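Local coordinates for protein putative transcription regulator (Lactobacillus plantarum, PDB 3K69) that probably binds DNA as a dimeric winged-helix transcriptional regulator, its regulatory signal and target genes being unknown, at residues I18-A23 against R32-S37; A73-N78 against T139-Q144; L82-I87 against Q130-Y135; I91-F96 against L123-D128. All coordinates share one frame; numbering follows the deposited sequence.

Contact 1: I18-A23 against R32-S37; sequences ILYLDA and RELAQS
Y20 meets E33, L34 and S37 where helix 31-38, probably the first helix of the helix-turn-helix in a winged-helix DNA-binding domain, lies beside helix 9-22, which packs on it. The short axes pass 10.7 Å apart at 115°, a distance that a long aromatic side chain spans well. Apolar packing comes first: Y20 CD2 lies 3.6 Å from L34 CD2, and L21 CD2 approaches the same L34 CD2 at 4.2 Å, so one methyl of L34 serves two neighbours. V29 adds cover from the loop, touching both Y20 and L21. S37, small enough to let the ring lie close, joins this packing with OG 3.4 Å from Y20 CD1, while its hydroxyl has a weak bond to H16. The polar contact is at the tyrosine's far end. With CG anti to the backbone N (chi1 -179°) and the chain extended, E33 reaches back to the ring's edge. There Y20 OH donates to the anti lone pair of E33 OE2 at 2.6 Å, the carboxylate plane standing 87° from the ring.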
loop_
_atom_site.group_PDB
_atom_site.type_symbol
_atom_site.label_atom_id
_atom_site.label_comp_id
_atom_site.label_asym_id
_atom_site.label_seq_id
_atom_site.Cartn_x
_atom_site.Cartn_y
_atom_site.Cartn_z
ATOM N N ILE A 18 -19.763 -1.798 -10.586
ATOM C CA ILE A 18 -19.692 -2.479 -11.887
ATOM C C ILE A 18 -20.335 -3.867 -11.837
ATOM O O ILE A 18 -21.082 -4.233 -12.737
ATOM C CB ILE A 18 -18.254 -2.559 -12.432
ATOM C CG1 ILE A 18 -17.719 -1.127 -12.641
ATOM C CG2 ILE A 18 -18.246 -3.353 -13.756
ATOM C CD1 ILE A 18 -16.187 -1.010 -12.809
ATOM N N LEU A 19 -20.045 -4.644 -10.805
ATOM C CA LEU A 19 -20.664 -5.965 -10.701
ATOM C C LEU A 19 -22.193 -5.863 -10.569
ATOM O O LEU A 19 -22.932 -6.633 -11.176
ATOM C CB LEU A 19 -20.070 -6.773 -9.560
ATOM C CG LEU A 19 -18.608 -7.193 -9.693
ATOM C CD1 LEU A 19 -18.117 -7.556 -8.303
ATOM C CD2 LEU A 19 -18.443 -8.306 -10.670
ATOM N N TYR A 20 -22.664 -4.883 -9.821
ATOM C CA TYR A 20 -24.088 -4.714 -9.618
ATOM C C TYR A 20 -24.763 -4.354 -10.938
ATOM O O TYR A 20 -25.781 -4.975 -11.326
ATOM C CB TYR A 20 -24.386 -3.656 -8.567
ATOM C CG TYR A 20 -25.854 -3.586 -8.217
ATOM C CD1 TYR A 20 -26.376 -4.391 -7.195
ATOM C CD2 TYR A 20 -26.734 -2.753 -8.921
ATOM C CE1 TYR A 20 -27.737 -4.353 -6.852
ATOM C CE2 TYR A 20 -28.120 -2.715 -8.588
ATOM C CZ TYR A 20 -28.599 -3.505 -7.540
ATOM O OH TYR A 20 -29.943 -3.505 -7.197
ATOM N N LEU A 21 -24.170 -3.389 -11.642
ATOM C CA LEU A 21 -24.693 -2.978 -12.946
ATOM C C LEU A 21 -24.658 -4.120 -14.003
ATOM O O LEU A 21 -25.561 -4.226 -14.823
ATOM C CB LEU A 21 -23.993 -1.711 -13.431
ATOM C CG LEU A 21 -24.244 -0.464 -12.551
ATOM C CD1 LEU A 21 -23.370 0.692 -12.922
ATOM C CD2 LEU A 21 -25.720 -0.039 -12.492
ATOM N N ASP A 22 -23.637 -4.969 -13.949
ATOM C CA ASP A 22 -23.529 -6.147 -14.815
ATOM C C ASP A 22 -24.706 -7.106 -14.553
ATOM O O ASP A 22 -25.095 -7.810 -15.456
ATOM C CB ASP A 22 -22.192 -6.875 -14.554
ATOM C CG ASP A 22 -22.036 -8.154 -15.358
ATOM O OD1 ASP A 22 -21.811 -8.048 -16.584
ATOM O OD2 ASP A 22 -22.117 -9.252 -14.766
ATOM N N ALA A 23 -25.253 -7.130 -13.335
ATOM C CA ALA A 23 -26.383 -8.029 -12.996
ATOM C C ALA A 23 -27.709 -7.427 -13.413
ATOM O O ALA A 23 -28.738 -8.076 -13.361
ATOM C CB ALA A 23 -26.385 -8.376 -11.471
ATOM N N ARG A 32 -29.176 5.724 -5.357
ATOM C CA ARG A 32 -29.823 5.225 -4.158
ATOM C C ARG A 32 -29.890 3.710 -4.133
ATOM O O ARG A 32 -29.649 3.123 -3.093
ATOM C CB ARG A 32 -31.206 5.859 -3.980
ATOM C CG ARG A 32 -31.059 7.157 -3.213
ATOM C CD ARG A 32 -32.306 8.013 -3.134
ATOM N NE ARG A 32 -31.966 9.316 -2.551
ATOM N N GLU A 33 -30.156 3.101 -5.284
ATOM C CA GLU A 33 -30.209 1.656 -5.405
ATOM C C GLU A 33 -28.829 1.017 -5.252
ATOM O O GLU A 33 -28.668 0.021 -4.555
ATOM C CB GLU A 33 -30.837 1.269 -6.752
ATOM C CG GLU A 33 -30.945 -0.227 -6.935
ATOM C CD GLU A 33 -31.653 -0.674 -8.205
ATOM O OE1 GLU A 33 -32.456 0.096 -8.768
ATOM O OE2 GLU A 33 -31.374 -1.815 -8.640
ATOM N N LEU A 34 -27.832 1.585 -5.922
ATOM C CA LEU A 34 -26.453 1.140 -5.763
ATOM C C LEU A 34 -25.991 1.291 -4.306
ATOM O O LEU A 34 -25.348 0.373 -3.752
ATOM C CB LEU A 34 -25.507 1.888 -6.703
ATOM C CG LEU A 34 -25.498 1.502 -8.185
ATOM C CD1 LEU A 34 -24.896 2.613 -9.046
ATOM C CD2 LEU A 34 -24.726 0.185 -8.429
ATOM N N ALA A 35 -26.300 2.426 -3.683
ATOM C CA ALA A 35 -25.884 2.632 -2.295
ATOM C C ALA A 35 -26.497 1.578 -1.352
ATOM O O ALA A 35 -25.784 0.995 -0.530
ATOM C CB ALA A 35 -26.191 4.022 -1.837
ATOM N N GLN A 36 -27.791 1.286 -1.493
ATOM C CA GLN A 36 -28.383 0.129 -0.784
ATOM C C GLN A 36 -27.499 -1.136 -0.883
ATOM O O GLN A 36 -27.159 -1.729 0.136
ATOM C CB GLN A 36 -29.773 -0.205 -1.318
ATOM C CG GLN A 36 -30.875 0.811 -1.005
ATOM C CD GLN A 36 -32.200 0.509 -1.745
ATOM O OE1 GLN A 36 -32.217 0.097 -2.928
ATOM N NE2 GLN A 36 -33.308 0.702 -1.043
ATOM N N SER A 37 -27.119 -1.539 -2.099
ATOM C CA SER A 37 -26.267 -2.727 -2.295
ATOM C C SER A 37 -24.855 -2.585 -1.683
ATOM O O SER A 37 -24.336 -3.525 -1.097
ATOM C CB SER A 37 -26.160 -3.082 -3.795
ATOM O OG SER A 37 -25.181 -4.093 -4.054
HETATM O O HOH W 1 -29.963 -2.384 -4.002
#

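Contact 2: A73-N78 against T139-Q144; sequences ALADMN and TMADLQ
L74 and M77, in the loop after strand 67-69, take the base of the M140 side chain between them. This selenomethionine sets its CB 3.7 Å from L74 CB and its CG 3.8 Å from M77 CB; bends at chi2 and chi3 then carry SE and CE past the loop toward L19, L79 and L82. A75 and A141 are small enough for their backbones to come close, CB to CB at 4.0 Å. Farther along, L74 CD1 lies against the amide end of Q144, whose NE2 bonds to D22. T139 fits CG2 against A75 O at 3.3 Å, while its OG1, set between N and carbonyl carbon (chi1 72°), accepts weakly from A141 N and D142 N. A valine here would probably leave those two amides without their capping oxygen. T139 N in turn donates to D142 OD2, completing a capping box, and M140 N donates to M77 O at 2.9 Å. The loop thus satisfies the helix's first amide, while the cap holds the next two weakly.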
loop_
_atom_site.group_PDB
_atom_site.type_symbol
_atom_site.label_atom_id
_atom_site.label_comp_id
_atom_site.label_asym_id
_atom_site.label_seq_id
_atom_site.Cartn_x
_atom_site.Cartn_y
_atom_site.Cartn_z
ATOM N N ALA A 73 -18.216 -4.778 -21.712
ATOM C CA ALA A 73 -17.827 -6.093 -21.213
ATOM C C ALA A 73 -16.824 -5.955 -20.092
ATOM O O ALA A 73 -15.835 -5.217 -20.235
ATOM C CB ALA A 73 -17.192 -6.922 -22.343
ATOM N N LEU A 74 -17.024 -6.712 -19.015
ATOM C CA LEU A 74 -16.045 -6.849 -17.925
ATOM C C LEU A 74 -14.675 -7.315 -18.430
ATOM O O LEU A 74 -13.651 -6.914 -17.897
ATOM C CB LEU A 74 -16.525 -7.851 -16.874
ATOM C CG LEU A 74 -17.840 -7.641 -16.095
ATOM C CD1 LEU A 74 -17.800 -8.374 -14.723
ATOM C CD2 LEU A 74 -18.209 -6.200 -15.895
ATOM N N ALA A 75 -14.656 -8.145 -19.476
ATOM C CA ALA A 75 -13.391 -8.630 -20.034
ATOM C C ALA A 75 -12.552 -7.478 -20.601
ATOM O O ALA A 75 -11.352 -7.576 -20.657
ATOM C CB ALA A 75 -13.613 -9.757 -21.075
ATOM N N ASP A 76 -13.183 -6.360 -20.938
ATOM C CA ASP A 76 -12.454 -5.206 -21.501
ATOM C C ASP A 76 -12.032 -4.145 -20.490
ATOM O O ASP A 76 -11.505 -3.100 -20.869
ATOM C CB ASP A 76 -13.289 -4.576 -22.629
ATOM C CG ASP A 76 -13.574 -5.581 -23.758
ATOM O OD1 ASP A 76 -12.618 -6.241 -24.189
ATOM O OD2 ASP A 76 -14.721 -5.705 -24.216
HETATM N N MSE A 77 -12.248 -4.433 -19.212
HETATM C CA MSE A 77 -11.878 -3.564 -18.098
HETATM C C MSE A 77 -10.711 -4.152 -17.335
HETATM O O MSE A 77 -10.886 -5.048 -16.505
HETATM C CB MSE A 77 -13.039 -3.413 -17.153
HETATM C CG MSE A 77 -14.256 -2.914 -17.852
HETATM SE SE MSE A 77 -15.796 -2.822 -16.653
HETATM C CE MSE A 77 -17.105 -2.260 -18.008
ATOM N N ASN A 78 -9.518 -3.671 -17.662
ATOM C CA ASN A 78 -8.335 -4.025 -16.911
ATOM C C ASN A 78 -8.446 -3.584 -15.454
ATOM O O ASN A 78 -8.723 -2.409 -15.147
ATOM C CB ASN A 78 -7.073 -3.399 -17.534
ATOM C CG ASN A 78 -5.815 -3.946 -16.923
ATOM O OD1 ASN A 78 -5.350 -3.430 -15.901
ATOM N ND2 ASN A 78 -5.288 -5.046 -17.488
ATOM N N THR A 139 -8.500 -8.727 -15.395
ATOM C CA THR A 139 -9.648 -7.923 -15.784
ATOM C C THR A 139 -10.756 -8.123 -14.786
ATOM O O THR A 139 -10.687 -8.979 -13.925
ATOM C CB THR A 139 -10.218 -8.273 -17.187
ATOM O OG1 THR A 139 -10.886 -9.534 -17.136
ATOM C CG2 THR A 139 -9.140 -8.271 -18.273
HETATM N N MSE A 140 -11.803 -7.324 -14.954
HETATM C CA MSE A 140 -13.022 -7.493 -14.187
HETATM C C MSE A 140 -13.672 -8.856 -14.422
HETATM O O MSE A 140 -14.390 -9.318 -13.540
HETATM C CB MSE A 140 -14.038 -6.370 -14.516
HETATM C CG MSE A 140 -13.786 -5.038 -13.804
HETATM SE SE MSE A 140 -13.922 -5.143 -11.838
HETATM C CE MSE A 140 -15.867 -5.672 -11.697
ATOM N N ALA A 141 -13.445 -9.489 -15.593
ATOM C CA ALA A 141 -13.949 -10.829 -15.841
ATOM C C ALA A 141 -13.229 -11.841 -14.941
ATOM O O ALA A 141 -13.826 -12.774 -14.479
ATOM C CB ALA A 141 -13.788 -11.221 -17.353
ATOM N N ASP A 142 -11.925 -11.660 -14.724
ATOM C CA ASP A 142 -11.177 -12.478 -13.743
ATOM C C ASP A 142 -11.754 -12.271 -12.350
ATOM O O ASP A 142 -11.861 -13.206 -11.576
ATOM C CB ASP A 142 -9.695 -12.106 -13.738
ATOM C CG ASP A 142 -9.015 -12.368 -15.079
ATOM O OD1 ASP A 142 -9.090 -13.506 -15.547
ATOM O OD2 ASP A 142 -8.409 -11.445 -15.671
ATOM N N LEU A 143 -12.122 -11.032 -12.012
ATOM C CA LEU A 143 -12.621 -10.760 -10.675
ATOM C C LEU A 143 -13.977 -11.410 -10.493
ATOM O O LEU A 143 -14.236 -12.027 -9.478
ATOM C CB LEU A 143 -12.653 -9.261 -10.348
ATOM C CG LEU A 143 -12.922 -8.858 -8.876
ATOM C CD1 LEU A 143 -12.230 -7.537 -8.548
ATOM C CD2 LEU A 143 -14.419 -8.786 -8.549
ATOM N N GLN A 144 -14.827 -11.290 -11.485
ATOM C CA GLN A 144 -16.106 -11.994 -11.477
ATOM C C GLN A 144 -15.973 -13.506 -11.415
ATOM O O GLN A 144 -16.754 -14.169 -10.707
ATOM C CB GLN A 144 -16.926 -11.600 -12.678
ATOM C CG GLN A 144 -18.306 -12.250 -12.668
ATOM C CD GLN A 144 -19.198 -11.599 -13.680
ATOM O OE1 GLN A 144 -18.957 -11.742 -14.858
ATOM N NE2 GLN A 144 -20.196 -10.853 -13.231
#

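Contact 3: L82-I87 against Q130-Y135; sequences LYDLTI and QYRAYY. With DMS (dimethyl sulfoxide), chain C.
R132 and Y83 form the centre of this meeting between helix 79-86 and helix 111-136. The guanidinium grips one atom, I87 O, end-on with two nitrogens: NH1 and NH2 each donate to it at 2.9 Å, both nearly in the guanidinium plane. The R132 chain runs extended from CG to NE, which carries its flat end across to that carbonyl. NH1 also makes a salt bridge to D84 OD1 at 2.9 Å, meeting the carboxylate on its anti side and 33° out of its plane. An arginine suits this place because its several donors can serve a carbonyl just past the helix and a carboxylate together. Y83 CE1 lies over one guanidinium face. The Y83 ring makes an offset stack with Y135, centroids 4.4 Å apart and planes at 13°, and an offset edge-to-face pair with Y131, planes at 79°.

Farther out, Y135 OH donates to Y131 OH at 2.8 Å, tying together the two rings of helix 111-136. Salt-bridging D128 holds R132 NE, and H136 bonds D84 OD2, so both members of the ion pair have a second partner. F11 of helix 9-22 also meets Y83. Y83 OH lies very close to the oxygen of a dimethyl sulfoxide, probably from the crystallisation liquor, too close for the modelled bond to be trusted. The whole is a three-tyrosine aromatic cluster beside a buried arginine, joining the probable winged-helix domain to the long helix that packs against the second subunit.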
loop_
_atom_site.group_PDB
_atom_site.type_symbol
_atom_site.label_atom_id
_atom_site.label_comp_id
_atom_site.label_asym_id
_atom_site.label_seq_id
_atom_site.Cartn_x
_atom_site.Cartn_y
_atom_site.Cartn_z
ATOM N N LEU A 82 -8.474 0.126 -13.618
ATOM C CA LEU A 82 -9.494 0.532 -12.636
ATOM C C LEU A 82 -8.888 0.976 -11.292
ATOM O O LEU A 82 -9.264 2.033 -10.743
ATOM C CB LEU A 82 -10.500 -0.612 -12.431
ATOM C CG LEU A 82 -11.689 -0.272 -11.531
ATOM C CD1 LEU A 82 -12.451 0.937 -12.107
ATOM C CD2 LEU A 82 -12.608 -1.558 -11.326
ATOM N N TYR A 83 -7.931 0.184 -10.788
ATOM C CA TYR A 83 -7.226 0.474 -9.522
ATOM C C TYR A 83 -6.534 1.852 -9.613
ATOM O O TYR A 83 -6.645 2.669 -8.707
ATOM C CB TYR A 83 -6.194 -0.641 -9.161
ATOM C CG TYR A 83 -5.635 -0.466 -7.768
ATOM C CD1 TYR A 83 -4.559 0.404 -7.526
ATOM C CD2 TYR A 83 -6.228 -1.100 -6.682
ATOM C CE1 TYR A 83 -4.095 0.625 -6.238
ATOM C CE2 TYR A 83 -5.756 -0.887 -5.357
ATOM C CZ TYR A 83 -4.698 -0.012 -5.150
ATOM O OH TYR A 83 -4.207 0.216 -3.870
ATOM N N ASP A 84 -5.823 2.076 -10.718
ATOM C CA ASP A 84 -5.065 3.286 -10.909
ATOM C C ASP A 84 -5.987 4.497 -10.995
ATOM O O ASP A 84 -5.656 5.574 -10.470
ATOM C CB ASP A 84 -4.142 3.199 -12.134
ATOM C CG ASP A 84 -3.055 2.120 -12.015
ATOM O OD1 ASP A 84 -2.737 1.597 -10.900
ATOM O OD2 ASP A 84 -2.527 1.769 -13.093
ATOM N N LEU A 85 -7.161 4.324 -11.614
ATOM C CA LEU A 85 -8.144 5.402 -11.674
ATOM C C LEU A 85 -8.739 5.723 -10.310
ATOM O O LEU A 85 -8.823 6.878 -9.926
ATOM C CB LEU A 85 -9.250 5.082 -12.698
ATOM C CG LEU A 85 -10.383 6.102 -12.927
ATOM C CD1 LEU A 85 -9.853 7.453 -13.481
ATOM C CD2 LEU A 85 -11.455 5.447 -13.829
ATOM N N THR A 86 -9.145 4.717 -9.570
ATOM C CA THR A 86 -9.839 4.932 -8.316
ATOM C C THR A 86 -8.895 5.254 -7.163
ATOM O O THR A 86 -9.310 5.887 -6.212
ATOM C CB THR A 86 -10.733 3.718 -7.963
ATOM O OG1 THR A 86 -9.935 2.551 -7.798
ATOM C CG2 THR A 86 -11.790 3.478 -9.066
ATOM N N ILE A 87 -7.644 4.792 -7.239
ATOM C CA ILE A 87 -6.642 5.046 -6.194
ATOM C C ILE A 87 -5.400 5.596 -6.902
ATOM O O ILE A 87 -4.470 4.870 -7.136
ATOM C CB ILE A 87 -6.350 3.774 -5.329
ATOM C CG1 ILE A 87 -7.642 3.271 -4.679
ATOM C CG2 ILE A 87 -5.323 4.074 -4.196
ATOM C CD1 ILE A 87 -7.473 2.059 -3.874
ATOM N N GLN A 130 5.507 -2.130 -8.553
ATOM C CA GLN A 130 5.433 -3.595 -8.471
ATOM C C GLN A 130 4.057 -4.025 -7.922
ATOM O O GLN A 130 3.439 -4.960 -8.424
ATOM C CB GLN A 130 6.597 -4.145 -7.649
ATOM C CG GLN A 130 6.486 -5.649 -7.343
ATOM C CD GLN A 130 7.829 -6.353 -7.180
ATOM O OE1 GLN A 130 8.792 -6.032 -7.895
ATOM N NE2 GLN A 130 7.898 -7.343 -6.242
ATOM N N TYR A 131 3.543 -3.279 -6.961
ATOM C CA TYR A 131 2.196 -3.508 -6.428
ATOM C C TYR A 131 1.143 -3.350 -7.498
ATOM O O TYR A 131 0.266 -4.224 -7.675
ATOM C CB TYR A 131 1.922 -2.560 -5.249
ATOM C CG TYR A 131 0.552 -2.673 -4.626
ATOM C CD1 TYR A 131 0.211 -3.774 -3.903
ATOM C CD2 TYR A 131 -0.386 -1.645 -4.736
ATOM C CE1 TYR A 131 -1.044 -3.892 -3.308
ATOM C CE2 TYR A 131 -1.629 -1.755 -4.175
ATOM C CZ TYR A 131 -1.965 -2.892 -3.465
ATOM O OH TYR A 131 -3.199 -3.066 -2.885
ATOM N N ARG A 132 1.210 -2.231 -8.218
ATOM C CA ARG A 132 0.196 -1.897 -9.203
ATOM C C ARG A 132 0.254 -2.836 -10.402
ATOM O O ARG A 132 -0.799 -3.201 -10.926
ATOM C CB ARG A 132 0.288 -0.427 -9.594
ATOM C CG ARG A 132 -0.182 0.511 -8.505
ATOM C CD ARG A 132 0.088 1.980 -8.818
ATOM N NE ARG A 132 -0.354 2.774 -7.670
ATOM C CZ ARG A 132 -1.566 3.308 -7.534
ATOM N NH1 ARG A 132 -2.484 3.192 -8.491
ATOM N NH2 ARG A 132 -1.848 3.982 -6.429
ATOM N N ALA A 133 1.458 -3.296 -10.760
ATOM C CA ALA A 133 1.668 -4.338 -11.809
ATOM C C ALA A 133 0.829 -5.586 -11.542
ATOM O O ALA A 133 0.356 -6.237 -12.474
ATOM C CB ALA A 133 3.207 -4.735 -11.949
ATOM N N TYR A 134 0.646 -5.930 -10.275
ATOM C CA TYR A 134 -0.154 -7.109 -9.930
ATOM C C TYR A 134 -1.577 -7.032 -10.542
ATOM O O TYR A 134 -2.028 -7.972 -11.218
ATOM C CB TYR A 134 -0.232 -7.332 -8.409
ATOM C CG TYR A 134 -1.229 -8.400 -8.047
ATOM C CD1 TYR A 134 -0.919 -9.754 -8.244
ATOM C CD2 TYR A 134 -2.505 -8.070 -7.634
ATOM C CE1 TYR A 134 -1.832 -10.723 -7.984
ATOM C CE2 TYR A 134 -3.416 -9.050 -7.339
ATOM C CZ TYR A 134 -3.071 -10.379 -7.525
ATOM O OH TYR A 134 -3.985 -11.363 -7.268
ATOM N N TYR A 135 -2.259 -5.914 -10.322
ATOM C CA TYR A 135 -3.631 -5.748 -10.795
ATOM C C TYR A 135 -3.719 -5.684 -12.313
ATOM O O TYR A 135 -4.679 -6.185 -12.880
ATOM C CB TYR A 135 -4.268 -4.520 -10.182
ATOM C CG TYR A 135 -4.378 -4.529 -8.669
ATOM C CD1 TYR A 135 -5.463 -5.124 -8.045
ATOM C CD2 TYR A 135 -3.455 -3.880 -7.879
ATOM C CE1 TYR A 135 -5.597 -5.090 -6.711
ATOM C CE2 TYR A 135 -3.579 -3.864 -6.513
ATOM C CZ TYR A 135 -4.653 -4.477 -5.936
ATOM O OH TYR A 135 -4.846 -4.467 -4.589
HETATM S S DMS C . -6.287 -1.626 -1.514
HETATM O O DMS C . -4.980 -0.416 -1.695
HETATM C C1 DMS C . -6.062 -2.696 -0.082
HETATM C C2 DMS C . -7.798 -0.756 -0.977
HETATM O O HOH W 2 -2.981 -1.053 -10.628
#

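Contact 4: I91-F96 against L123-D128; sequences ISYARF and LFTVAD
Y93 lays its ring face over F124 CB, and this apolar contact carries most of the meeting between the loop 91-96 and helix 111-136. F124 CB sits almost exactly above the ring centre, 3.6 Å from the Y93 centroid and 6° off the normal, a CH-pi contact. The two rings themselves are oblique, planes at 48°, with F124 CD2 3.8 Å from Y93 CG. CG of Y93 stands anti to its carbonyl carbon (chi1 -75°), which sends the ring toward the helix. Beyond it, F96 CB touches F124 CE2 at 4.2 Å.

The loop turns here through an ST turn, in which S92 OG accepts from A94 N, followed by a 3-10 segment; the helix it lies on is the long one that also packs on the second subunit, F124 meeting Y135 of that subunit.

Polar contacts are made through water. One water donates to I91 O and to T125 OG1, a hydroxyl also bonded to T121 O within its own helix. A second donates to D128 OD1 and has a weak bond with Y93 OH, whose oxygen lies 3.5 Å from D128 CB. A serine here in place of the tyrosine would remove the ring, and would probably leave F124 CB uncovered and the water at D128 OD1 without its weak partner. Tyrosine suits this edge position, apolar across its face yet polar at its rim, while D128 OD2 is engaged by R132.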
loop_
_atom_site.group_PDB
_atom_site.type_symbol
_atom_site.label_atom_id
_atom_site.label_comp_id
_atom_site.label_asym_id
_atom_site.label_seq_id
_atom_site.Cartn_x
_atom_site.Cartn_y
_atom_site.Cartn_z
ATOM N N ILE A 91 2.719 10.686 -5.803
ATOM C CA ILE A 91 4.014 11.237 -6.257
ATOM C C ILE A 91 4.869 11.605 -5.014
ATOM O O ILE A 91 6.002 11.103 -4.867
ATOM C CB ILE A 91 3.831 12.435 -7.237
ATOM C CG1 ILE A 91 3.121 11.960 -8.520
ATOM C CG2 ILE A 91 5.198 13.116 -7.594
ATOM C CD1 ILE A 91 1.585 12.206 -8.525
ATOM N N SER A 92 4.319 12.447 -4.122
ATOM C CA SER A 92 4.985 12.748 -2.843
ATOM C C SER A 92 4.747 11.728 -1.706
ATOM O O SER A 92 3.607 11.497 -1.254
ATOM C CB SER A 92 4.584 14.114 -2.325
ATOM O OG SER A 92 5.224 14.338 -1.082
ATOM N N TYR A 93 5.844 11.178 -1.204
ATOM C CA TYR A 93 5.819 10.278 -0.039
ATOM C C TYR A 93 6.281 11.002 1.236
ATOM O O TYR A 93 6.593 10.346 2.241
ATOM C CB TYR A 93 6.689 9.043 -0.303
ATOM C CG TYR A 93 6.079 8.052 -1.241
ATOM C CD1 TYR A 93 5.172 7.100 -0.774
ATOM C CD2 TYR A 93 6.328 8.110 -2.609
ATOM C CE1 TYR A 93 4.577 6.183 -1.632
ATOM C CE2 TYR A 93 5.752 7.195 -3.474
ATOM C CZ TYR A 93 4.859 6.247 -2.979
ATOM O OH TYR A 93 4.251 5.349 -3.817
ATOM N N ALA A 94 6.318 12.335 1.222
ATOM C CA ALA A 94 6.817 13.102 2.368
ATOM C C ALA A 94 6.204 12.717 3.736
ATOM O O ALA A 94 6.904 12.701 4.740
ATOM C CB ALA A 94 6.668 14.649 2.146
ATOM N N ARG A 95 4.914 12.425 3.783
ATOM C CA ARG A 95 4.274 12.066 5.050
ATOM C C ARG A 95 4.868 10.776 5.642
ATOM O O ARG A 95 4.712 10.523 6.824
ATOM C CB ARG A 95 2.754 11.859 4.870
ATOM C CG ARG A 95 2.380 10.829 3.848
ATOM N N PHE A 96 5.490 9.945 4.809
ATOM C CA PHE A 96 6.080 8.686 5.261
ATOM C C PHE A 96 7.607 8.704 5.393
ATOM O O PHE A 96 8.216 7.672 5.607
ATOM C CB PHE A 96 5.714 7.625 4.250
ATOM C CG PHE A 96 4.245 7.440 4.078
ATOM C CD1 PHE A 96 3.441 7.175 5.169
ATOM C CD2 PHE A 96 3.670 7.504 2.821
ATOM C CE1 PHE A 96 2.086 6.977 5.014
ATOM C CE2 PHE A 96 2.315 7.300 2.660
ATOM C CZ PHE A 96 1.524 7.033 3.764
ATOM N N LEU A 123 12.652 4.147 -3.578
ATOM C CA LEU A 123 12.279 2.870 -3.010
ATOM C C LEU A 123 10.731 2.620 -3.025
ATOM O O LEU A 123 10.255 1.623 -3.582
ATOM C CB LEU A 123 12.844 2.733 -1.605
ATOM C CG LEU A 123 12.661 1.356 -0.931
ATOM C CD1 LEU A 123 13.465 0.245 -1.603
ATOM C CD2 LEU A 123 12.902 1.400 0.592
ATOM N N PHE A 124 9.988 3.531 -2.404
ATOM C CA PHE A 124 8.519 3.465 -2.295
ATOM C C PHE A 124 7.845 3.536 -3.666
ATOM O O PHE A 124 6.859 2.846 -3.913
ATOM C CB PHE A 124 7.998 4.635 -1.456
ATOM C CG PHE A 124 8.390 4.608 -0.009
ATOM C CD1 PHE A 124 8.630 3.422 0.672
ATOM C CD2 PHE A 124 8.475 5.778 0.703
ATOM C CE1 PHE A 124 8.969 3.436 2.055
ATOM C CE2 PHE A 124 8.821 5.800 2.068
ATOM C CZ PHE A 124 9.052 4.613 2.733
ATOM N N THR A 125 8.388 4.357 -4.572
ATOM C CA THR A 125 7.832 4.469 -5.929
ATOM C C THR A 125 8.022 3.202 -6.737
ATOM O O THR A 125 7.084 2.726 -7.383
ATOM C CB THR A 125 8.390 5.687 -6.692
ATOM O OG1 THR A 125 8.215 6.857 -5.885
ATOM C CG2 THR A 125 7.670 5.880 -8.034
ATOM N N VAL A 126 9.224 2.638 -6.725
ATOM C CA VAL A 126 9.437 1.371 -7.407
ATOM C C VAL A 126 8.536 0.257 -6.824
ATOM O O VAL A 126 7.948 -0.544 -7.574
ATOM C CB VAL A 126 10.956 0.967 -7.386
ATOM C CG1 VAL A 126 11.147 -0.396 -7.996
ATOM C CG2 VAL A 126 11.810 2.052 -8.161
ATOM N N ALA A 127 8.464 0.191 -5.485
ATOM C CA ALA A 127 7.674 -0.814 -4.798
ATOM C C ALA A 127 6.224 -0.641 -5.203
ATOM O O ALA A 127 5.553 -1.613 -5.461
ATOM C CB ALA A 127 7.816 -0.691 -3.230
ATOM N N ASP A 128 5.744 0.595 -5.261
ATOM C CA ASP A 128 4.351 0.834 -5.630
ATOM C C ASP A 128 4.069 0.411 -7.103
ATOM O O ASP A 128 3.004 -0.142 -7.392
ATOM C CB ASP A 128 3.943 2.287 -5.379
ATOM C CG ASP A 128 2.459 2.506 -5.618
ATOM O OD1 ASP A 128 1.655 2.019 -4.796
ATOM O OD2 ASP A 128 2.143 3.142 -6.638
HETATM O O HOH W 3 7.085 9.345 -6.475
HETATM O O HOH W 4 2.530 3.113 -2.047
#

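How the contacts relate
Contacts 1, 2 and 3 form a continuous run, whereas contact 4 lies out along the long helix, about 34 Å from contact 1 between centres and on the opposite side of the chain's centre. I18 and D22 tie contact 1 to contact 2: I18 CG2 packs 3.6 Å from L74 CD2, and D22 OD2 probably bonds Q144 NE2 at 2.9 Å. L82 links onward, its CD2 3.9 Å from both I18 CD1 and M140 SE. Contacts 3 and 4 share one helix, their centres about 15 Å apart. The dimethyl sulfoxide at Y83 may mark a pocket; F124 of this chain lies about 4 Å from a bound dimethyl sulfoxide other than that one.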